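Anti-sigma-factor antagonist (STAS) domain protein (Moorella thermoacetica, PDB 3ZXN) probably serves as the RsbS-type STAS-domain scaffold of a stressosome, a complex that relays signals to downstream regulators. Local coordinates at residues A[63-68]-A[94-99]; A[76-81]-A[99-104]; A[5-10]-A[32-37]. The protein carries 1 engineered substitution. One frame throughout, in Å; residues are numbered along the deposited sequence. Where two conformers were deposited one is given.

Interaction 1: A[63-68]-A[94-99]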
loop_
_atom_site.group_PDB
_atom_site.type_symbol
_atom_site.label_atom_id
_atom_site.label_comp_id
_atom_site.label_asym_id
_atom_site.label_seq_id
_atom_site.Cartn_x
_atom_site.Cartn_y
_atom_site.Cartn_z
ATOM N N VAL A 63 8.280 -5.706 -1.875
ATOM C CA VAL A 63 7.773 -5.029 -0.687
ATOM C C VAL A 63 6.236 -4.956 -0.675
ATOM O O VAL A 63 5.596 -5.230 0.348
ATOM C CB VAL A 63 8.362 -3.628 -0.567
ATOM C CG1 VAL A 63 7.495 -2.766 0.332
ATOM C CG2 VAL A 63 9.800 -3.704 -0.048
ATOM N N LEU A 64 5.649 -4.588 -1.815
ATOM C CA LEU A 64 4.195 -4.568 -1.940
ATOM C C LEU A 64 3.573 -5.958 -1.811
ATOM O O LEU A 64 2.505 -6.100 -1.222
ATOM C CB LEU A 64 3.755 -3.902 -3.244
ATOM C CG LEU A 64 4.085 -2.413 -3.342
ATOM C CD1 LEU A 64 3.718 -1.875 -4.720
ATOM C CD2 LEU A 64 3.352 -1.630 -2.242
ATOM N N ILE A 65 4.226 -6.986 -2.353
ATOM C CA ILE A 65 3.704 -8.339 -2.169
ATOM C C ILE A 65 3.742 -8.753 -0.689
ATOM O O ILE A 65 2.800 -9.377 -0.194
ATOM C CB ILE A 65 4.432 -9.396 -3.061
ATOM C CG1 ILE A 65 4.232 -9.088 -4.546
ATOM C CG2 ILE A 65 3.927 -10.798 -2.752
ATOM C CD1 ILE A 65 5.126 -9.913 -5.488
ATOM N N GLU A 66 4.816 -8.410 0.020
ATOM C CA GLU A 66 4.924 -8.789 1.426
ATOM C C GLU A 66 3.910 -8.034 2.290
ATOM O O GLU A 66 3.224 -8.627 3.117
ATOM C CB GLU A 66 6.351 -8.584 1.931
ATOM C CG GLU A 66 7.350 -9.546 1.286
ATOM C CD GLU A 66 8.785 -9.257 1.676
ATOM O OE1 GLU A 66 9.008 -8.640 2.738
ATOM O OE2 GLU A 66 9.690 -9.640 0.911
ATOM N N ILE A 67 3.807 -6.730 2.085
ATOM C CA ILE A 67 2.815 -5.951 2.833
ATOM C C ILE A 67 1.409 -6.507 2.598
ATOM O O ILE A 67 0.627 -6.683 3.532
ATOM C CB ILE A 67 2.887 -4.464 2.455
ATOM C CG1 ILE A 67 4.204 -3.864 2.960
ATOM C CG2 ILE A 67 1.665 -3.701 3.014
ATOM C CD1 ILE A 67 4.559 -2.495 2.349
ATOM N N SER A 68 1.091 -6.785 1.337
ATOM C CA SER A 68 -0.198 -7.363 0.978
ATOM C C SER A 68 -0.471 -8.698 1.696
ATOM O O SER A 68 -1.551 -8.908 2.264
ATOM C CB SER A 68 -0.269 -7.557 -0.540
ATOM O OG SER A 68 -1.486 -8.168 -0.924
ATOM N N MET A 94 5.596 -9.022 -12.276
ATOM C CA MET A 94 6.515 -9.357 -11.199
ATOM C C MET A 94 5.849 -10.144 -10.059
ATOM O O MET A 94 6.476 -10.391 -9.031
ATOM C CB MET A 94 7.215 -8.091 -10.688
ATOM C CG MET A 94 8.147 -7.458 -11.731
ATOM S SD MET A 94 8.746 -5.797 -11.326
ATOM C CE MET A 94 9.942 -5.550 -12.644
ATOM N N GLY A 95 4.583 -10.529 -10.239
ATOM C CA GLY A 95 3.910 -11.416 -9.296
ATOM C C GLY A 95 2.834 -10.848 -8.362
ATOM O O GLY A 95 2.259 -11.583 -7.547
ATOM N N LEU A 96 2.551 -9.553 -8.460
ATOM C CA LEU A 96 1.506 -8.960 -7.612
ATOM C C LEU A 96 0.134 -9.160 -8.267
ATOM O O LEU A 96 -0.091 -8.704 -9.386
ATOM C CB LEU A 96 1.783 -7.467 -7.360
ATOM C CG LEU A 96 0.890 -6.731 -6.339
ATOM C CD1 LEU A 96 1.082 -7.303 -4.948
ATOM C CD2 LEU A 96 1.175 -5.237 -6.323
ATOM N N ASP A 97 -0.780 -9.840 -7.580
ATOM C CA ASP A 97 -2.091 -10.109 -8.159
ATOM C C ASP A 97 -3.007 -8.883 -8.049
ATOM O O ASP A 97 -3.736 -8.726 -7.069
ATOM C CB ASP A 97 -2.754 -11.311 -7.493
ATOM C CG ASP A 97 -4.147 -11.569 -8.026
ATOM O OD1 ASP A 97 -4.423 -11.199 -9.192
ATOM O OD2 ASP A 97 -4.969 -12.129 -7.274
ATOM N N LEU A 98 -2.966 -8.020 -9.054
ATOM C CA LEU A 98 -3.774 -6.790 -9.015
ATOM C C LEU A 98 -5.276 -7.045 -9.114
ATOM O O LEU A 98 -6.062 -6.359 -8.464
ATOM C CB LEU A 98 -3.309 -5.805 -10.085
ATOM C CG LEU A 98 -1.988 -5.130 -9.715
ATOM C CD1 LEU A 98 -1.571 -4.101 -10.779
ATOM C CD2 LEU A 98 -2.096 -4.490 -8.320
ATOM N N ARG A 99 -5.670 -8.044 -9.906
ATOM C CA ARG A 99 -7.090 -8.326 -10.105
ATOM C C ARG A 99 -7.791 -8.727 -8.832
ATOM O O ARG A 99 -8.939 -8.324 -8.583
ATOM C CB ARG A 99 -7.310 -9.432 -11.124
ATOM C CG ARG A 99 -8.770 -9.578 -11.544
ATOM C CD ARG A 99 -8.919 -10.700 -12.568
ATOM N NE ARG A 99 -10.306 -10.888 -12.970
ATOM C CZ ARG A 99 -10.714 -11.837 -13.806
ATOM N NH1 ARG A 99 -9.838 -12.695 -14.325
ATOM N NH2 ARG A 99 -11.997 -11.934 -14.119
#
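Ile65 of helix 58-74 reaches with its CD1 methyl over a bare turn of backbone, the Schellman motif that ends helix 85-93 in this STAS domain. Gly95 is the C-prime residue of that motif, with a phi of 107° that would jam a side chain against the carbonyl O of Met94. Ile65 CD1 lies 3.8 Å from Gly95 C and equally far from Met94 O, so the methyl rests on backbone, touching the two peptide groups that flank Gly95. The rest of the contact is apolar and has no hydrogen bond across it. Leu96, the residue after the glycine, turns back to the helix and runs alongside Ile65 in the opposite sense. Its CG stands anti to the backbone N (chi1 -172°), which brings CD1 beside Ile65 and sets CD2 against Leu64, whose CB is 4.2 Å from Leu96 CD2. Trimming Ile65 to an alanine would probably open a gap over the Gly95 turn and deprive Leu96 CD1 of its nearest neighbour. Leu64 and Leu96 both continue inward to Leu80 of strand 78-81, so the loop leaving helix 85-93 is packed against helix 58-74 and the sheet together. The closest approach of all is between Ile65 CG1 and Leu96 CD1, at 3.6 Å.

Interaction 2: A[76-81]-A[99-104]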
loop_
_atom_site.group_PDB
_atom_site.type_symbol
_atom_site.label_atom_id
_atom_site.label_comp_id
_atom_site.label_asym_id
_atom_site.label_seq_id
_atom_site.Cartn_x
_atom_site.Cartn_y
_atom_site.Cartn_z
ATOM N N LEU A 76 -6.303 -7.051 8.042
ATOM C CA LEU A 76 -6.311 -5.605 7.815
ATOM C C LEU A 76 -6.685 -5.290 6.368
ATOM O O LEU A 76 -5.941 -5.615 5.446
ATOM C CB LEU A 76 -4.938 -5.013 8.157
ATOM C CG LEU A 76 -4.758 -3.497 8.040
ATOM C CD1 LEU A 76 -5.574 -2.740 9.103
ATOM C CD2 LEU A 76 -3.282 -3.148 8.148
ATOM N N PRO A 77 -7.863 -4.678 6.154
ATOM C CA PRO A 77 -8.194 -4.261 4.787
ATOM C C PRO A 77 -7.093 -3.398 4.164
ATOM O O PRO A 77 -6.576 -2.504 4.819
ATOM C CB PRO A 77 -9.477 -3.422 4.988
ATOM C CG PRO A 77 -10.137 -4.060 6.174
ATOM C CD PRO A 77 -8.989 -4.476 7.085
ATOM N N PHE A 78 -6.776 -3.642 2.897
ATOM C CA PHE A 78 -5.649 -2.984 2.254
ATOM C C PHE A 78 -6.029 -2.574 0.838
ATOM O O PHE A 78 -6.542 -3.391 0.092
ATOM C CB PHE A 78 -4.452 -3.963 2.208
ATOM C CG PHE A 78 -3.295 -3.489 1.372
ATOM C CD1 PHE A 78 -2.716 -2.251 1.589
ATOM C CD2 PHE A 78 -2.751 -4.303 0.390
ATOM C CE1 PHE A 78 -1.632 -1.821 0.819
ATOM C CE2 PHE A 78 -1.662 -3.878 -0.365
ATOM C CZ PHE A 78 -1.109 -2.637 -0.153
ATOM N N VAL A 79 -5.790 -1.310 0.484
ATOM C CA VAL A 79 -6.013 -0.852 -0.883
ATOM C C VAL A 79 -4.765 -0.148 -1.423
ATOM O O VAL A 79 -4.130 0.645 -0.731
ATOM C CB VAL A 79 -7.297 0.041 -1.004
ATOM C CG1 VAL A 79 -7.168 1.290 -0.166
ATOM C CG2 VAL A 79 -7.605 0.385 -2.468
ATOM N N LEU A 80 -4.403 -0.485 -2.662
ATOM C CA LEU A 80 -3.252 0.097 -3.339
ATOM C C LEU A 80 -3.799 1.085 -4.364
ATOM O O LEU A 80 -4.730 0.746 -5.091
ATOM C CB LEU A 80 -2.453 -0.995 -4.063
ATOM C CG LEU A 80 -1.152 -0.582 -4.754
ATOM C CD1 LEU A 80 -0.105 -0.144 -3.722
ATOM C CD2 LEU A 80 -0.607 -1.713 -5.634
ATOM N N THR A 81 -3.243 2.296 -4.396
ATOM C CA THR A 81 -3.809 3.372 -5.212
ATOM C C THR A 81 -2.762 4.080 -6.075
ATOM O O THR A 81 -1.558 4.005 -5.800
ATOM C CB THR A 81 -4.573 4.443 -4.338
ATOM O OG1 THR A 81 -3.648 5.207 -3.561
ATOM C CG2 THR A 81 -5.586 3.790 -3.397
ATOM N N ARG A 99 -5.670 -8.044 -9.906
ATOM C CA ARG A 99 -7.090 -8.326 -10.105
ATOM C C ARG A 99 -7.791 -8.727 -8.832
ATOM O O ARG A 99 -8.939 -8.324 -8.583
ATOM C CB ARG A 99 -7.310 -9.432 -11.124
ATOM C CG ARG A 99 -8.770 -9.578 -11.544
ATOM C CD ARG A 99 -8.919 -10.700 -12.568
ATOM N NE ARG A 99 -10.306 -10.888 -12.970
ATOM C CZ ARG A 99 -10.714 -11.837 -13.806
ATOM N NH1 ARG A 99 -9.838 -12.695 -14.325
ATOM N NH2 ARG A 99 -11.997 -11.934 -14.119
ATOM N N GLY A 100 -7.100 -9.532 -8.038
ATOM C CA GLY A 100 -7.682 -10.085 -6.833
ATOM C C GLY A 100 -7.518 -9.214 -5.602
ATOM O O GLY A 100 -7.907 -9.624 -4.512
ATOM N N MET A 101 -6.944 -8.024 -5.751
ATOM C CA MET A 101 -6.797 -7.151 -4.591
ATOM C C MET A 101 -7.547 -5.834 -4.782
ATOM O O MET A 101 -7.904 -5.478 -5.904
ATOM C CB MET A 101 -5.328 -6.904 -4.264
ATOM C CG MET A 101 -4.620 -5.961 -5.193
ATOM S SD MET A 101 -2.889 -5.725 -4.707
ATOM C CE MET A 101 -3.046 -4.763 -3.220
ATOM N N ALA A 102 -7.790 -5.137 -3.679
ATOM C CA ALA A 102 -8.474 -3.848 -3.733
ATOM C C ALA A 102 -7.509 -2.780 -4.247
ATOM O O ALA A 102 -6.441 -2.562 -3.677
ATOM C CB ALA A 102 -9.007 -3.475 -2.361
ATOM N N THR A 103 -7.869 -2.133 -5.351
ATOM C CA THR A 103 -7.091 -1.006 -5.833
ATOM C C THR A 103 -8.053 0.186 -6.046
ATOM O O THR A 103 -9.246 -0.012 -6.248
ATOM C CB THR A 103 -6.298 -1.324 -7.136
ATOM O OG1 THR A 103 -7.199 -1.650 -8.200
ATOM C CG2 THR A 103 -5.292 -2.506 -6.936
ATOM N N ALA A 104 -7.528 1.401 -5.958
ATOM C CA ALA A 104 -8.333 2.604 -6.208
ATOM C C ALA A 104 -7.504 3.678 -6.923
ATOM O O ALA A 104 -6.283 3.576 -7.037
ATOM C CB ALA A 104 -8.978 3.132 -4.921
HETATM O O HOH W 1 -6.790 -5.897 -0.997
#
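Leu80 takes part in both direct backbone hydrogen bonds that pair strand 78-81 with strand 102-104 in parallel, donating one and accepting the other. Its N donates to Ala102 O at 3.1 Å, with a fairly straight N-H...O angle of 163°, while Ala104 N donates to Leu80 O over 3.0 Å. The same carbonyl also takes a CA-H...O contact from Thr103. Toward the start of the pairing the direct ladder gives way to water: one molecule donates to Phe78 O and accepts from Ala102 N, 3.0 Å from that nitrogen, bridging the strands where they diverge.

The apolar contacts divide between the two faces. On one, Met101 is bent at chi3 (-71°), which carries its CE methyl to the Phe78 ring, 3.3 Å from Phe78 CE2; the two side chains cross obliquely, and the methyl also meets Leu80 CB. On the other face Val79, Thr81, Ala102 and Ala104 come together. Val79 CG2 is 3.9 Å from Ala104 CB, and Thr81 CG2 lies 3.8 Å from the same methyl, while Thr81 OG1 is hydrogen-bonded to Asp49.

This is the parallel pair of a beta-alpha-beta unit whose crossover is helix 85-93. Strand 45-49 pairs with the far edge of strand 78-81; helix 58-74 packs over Phe78 and Leu80, and helix 107-118 covers the face of Thr81, Ala102 and Ala104.

Interaction 3: A[5-10]-A[32-37]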
loop_
_atom_site.group_PDB
_atom_site.type_symbol
_atom_site.label_atom_id
_atom_site.label_comp_id
_atom_site.label_asym_id
_atom_site.label_seq_id
_atom_site.Cartn_x
_atom_site.Cartn_y
_atom_site.Cartn_z
ATOM N N VAL A 5 9.768 8.116 5.013
ATOM C CA VAL A 5 8.420 8.002 4.458
ATOM C C VAL A 5 7.376 8.136 5.567
ATOM O O VAL A 5 7.250 7.255 6.422
ATOM C CB VAL A 5 8.215 6.655 3.731
ATOM C CG1 VAL A 5 6.796 6.551 3.172
ATOM C CG2 VAL A 5 9.245 6.485 2.627
ATOM N N PRO A 6 6.628 9.253 5.563
ATOM C CA PRO A 6 5.625 9.482 6.602
ATOM C C PRO A 6 4.525 8.430 6.566
ATOM O O PRO A 6 4.028 8.047 5.507
ATOM C CB PRO A 6 5.044 10.857 6.230
ATOM C CG PRO A 6 6.123 11.519 5.438
ATOM C CD PRO A 6 6.748 10.404 4.651
ATOM N N ILE A 7 4.139 7.975 7.744
ATOM C CA ILE A 7 3.023 7.066 7.872
ATOM C C ILE A 7 1.945 7.787 8.651
ATOM O O ILE A 7 2.102 8.028 9.849
ATOM C CB ILE A 7 3.443 5.790 8.622
ATOM C CG1 ILE A 7 4.564 5.073 7.847
ATOM C CG2 ILE A 7 2.222 4.892 8.863
ATOM C CD1 ILE A 7 5.231 3.925 8.606
ATOM N N LEU A 8 0.855 8.141 7.970
ATOM C CA LEU A 8 -0.231 8.905 8.585
ATOM C C LEU A 8 -1.354 8.000 9.095
ATOM O O LEU A 8 -1.533 6.884 8.619
ATOM C CB LEU A 8 -0.829 9.898 7.566
ATOM C CG LEU A 8 0.167 10.727 6.738
ATOM C CD1 LEU A 8 -0.539 11.592 5.688
ATOM C CD2 LEU A 8 1.047 11.580 7.638
ATOM N N LYS A 9 -2.122 8.499 10.054
ATOM C CA LYS A 9 -3.330 7.811 10.477
ATOM C C LYS A 9 -4.495 8.783 10.386
ATOM O O LYS A 9 -4.443 9.874 10.950
ATOM C CB LYS A 9 -3.189 7.267 11.905
ATOM C CG LYS A 9 -4.187 6.156 12.234
ATOM C CD LYS A 9 -3.823 5.423 13.517
ATOM C CE LYS A 9 -4.463 4.038 13.549
ATOM N NZ LYS A 9 -4.194 3.316 14.825
ATOM N N VAL A 10 -5.530 8.408 9.647
ATOM C CA VAL A 10 -6.703 9.266 9.509
ATOM C C VAL A 10 -7.965 8.475 9.812
ATOM O O VAL A 10 -8.238 7.477 9.157
ATOM C CB VAL A 10 -6.841 9.859 8.082
ATOM C CG1 VAL A 10 -7.972 10.918 8.050
ATOM C CG2 VAL A 10 -5.524 10.464 7.616
ATOM N N GLU A 32 9.698 -1.950 7.050
ATOM C CA GLU A 32 9.894 -2.332 8.442
ATOM C C GLU A 32 9.100 -1.460 9.404
ATOM O O GLU A 32 8.444 -1.969 10.312
ATOM C CB GLU A 32 11.384 -2.309 8.804
ATOM C CG GLU A 32 12.171 -3.441 8.157
ATOM C CD GLU A 32 13.667 -3.350 8.417
ATOM O OE1 GLU A 32 14.138 -2.280 8.868
ATOM O OE2 GLU A 32 14.372 -4.352 8.163
ATOM N N GLU A 33 9.155 -0.146 9.209
ATOM C CA GLU A 33 8.406 0.763 10.070
ATOM C C GLU A 33 6.896 0.581 9.900
ATOM O O GLU A 33 6.138 0.622 10.881
ATOM C CB GLU A 33 8.808 2.223 9.816
ATOM C CG GLU A 33 8.032 3.223 10.674
ATOM C CD GLU A 33 8.402 4.683 10.413
ATOM O OE1 GLU A 33 9.176 4.957 9.465
ATOM O OE2 GLU A 33 7.905 5.558 11.159
ATOM N N LEU A 34 6.452 0.400 8.658
ATOM C CA LEU A 34 5.023 0.223 8.401
ATOM C C LEU A 34 4.534 -1.027 9.124
ATOM O O LEU A 34 3.537 -0.999 9.847
ATOM C CB LEU A 34 4.736 0.110 6.899
ATOM C CG LEU A 34 3.248 -0.082 6.552
ATOM C CD1 LEU A 34 2.417 1.161 6.911
ATOM C CD2 LEU A 34 3.057 -0.439 5.084
ATOM N N LEU A 35 5.255 -2.127 8.936
ATOM C CA LEU A 35 4.852 -3.385 9.543
ATOM C C LEU A 35 4.850 -3.266 11.053
ATOM O O LEU A 35 3.964 -3.794 11.705
ATOM C CB LEU A 35 5.739 -4.556 9.076
ATOM C CG LEU A 35 5.672 -4.862 7.573
ATOM C CD1 LEU A 35 6.679 -5.950 7.157
ATOM C CD2 LEU A 35 4.256 -5.252 7.168
ATOM N N HIS A 36 5.830 -2.562 11.610
ATOM C CA HIS A 36 5.840 -2.352 13.049
ATOM C C HIS A 36 4.577 -1.598 13.470
ATOM O O HIS A 36 3.897 -1.981 14.424
ATOM C CB HIS A 36 7.100 -1.598 13.492
ATOM C CG HIS A 36 7.075 -1.183 14.928
ATOM N ND1 HIS A 36 7.358 -2.050 15.961
ATOM C CD2 HIS A 36 6.768 0.003 15.505
ATOM C CE1 HIS A 36 7.242 -1.413 17.114
ATOM N NE2 HIS A 36 6.880 -0.166 16.864
ATOM N N ASN A 37 4.257 -0.528 12.747
ATOM C CA ASN A 37 3.076 0.268 13.087
ATOM C C ASN A 37 1.770 -0.518 13.016
ATOM O O ASN A 37 0.972 -0.475 13.951
ATOM C CB ASN A 37 2.987 1.535 12.216
ATOM C CG ASN A 37 4.158 2.482 12.443
ATOM O OD1 ASN A 37 4.836 2.886 11.499
ATOM N ND2 ASN A 37 4.412 2.821 13.697
HETATM O O HOH W 2 9.004 5.042 6.945
#
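Val5 meets Glu33 through water: one molecule donates both to Val5 O, at 2.9 Å, and to Glu33 OE1, joining the N-terminal run of chain to helix 25-38 with no direct hydrogen bond between the two segments. Glu33 is extended, with CG anti to the backbone N (chi1 179°), which takes its carboxylate out toward Val5; its other oxygen, OE2, is hydrogen-bonded to Ser3.

Two residues on, Ile7 supplies nearly all of the direct packing. Its side chain points at the helix, and the terminal CD1 methyl does the touching. That methyl sits 3.6 Å from Glu33 CG, the two chains sliding past each other in opposite directions, and 3.7 Å from Leu34 CA, so it reaches the helix backbone itself. Asn37, one turn along from Glu33, also borders the Ile7 methyl. Beyond Ile7 the chain proceeds as a strand outermost within this chain, where Leu8 pairs with Val15 of strand 13-17 and Lys9 reaches Ala42 and Trp14.

This is a helix packed on a sheet: helix 25-38 lies over the end of the STAS sheet formed by strands 7-10 and 13-17, with Leu34 directed to Val16, Leu46 and Ile48. Chemically, a single methyl is lodged against the aliphatic stem of a glutamate. The carboxylate keeps its polar partners, the water on OE1 and Ser3 on OE2, while CB and CG present an apolar flank to Ile7.

Overall arrangement
From the N terminus, interaction 3 comes first: after strands 7-10 and 13-17 the chain returns as helix 25-38, closing a loop of 21 residues and joining a strand outermost within this chain to a helix. Interactions 1 and 2 both come after interaction 3 has closed, and they cross each other, since their segments alternate. Interaction 1 closes a 25-residue loop, tying helix 58-74 to the loop after helix 85-93; interaction 2 closes a 17-residue loop holding helix 85-93 and pairs strands 78-81 and 102-104 at the other edge of the sheet. These two share Arg99 and touch through Leu64 and Leu96 on Leu80. Ile67 against Leu34 links interactions 1 and 3, whereas interactions 2 and 3 do not touch, though both reach the same sheet.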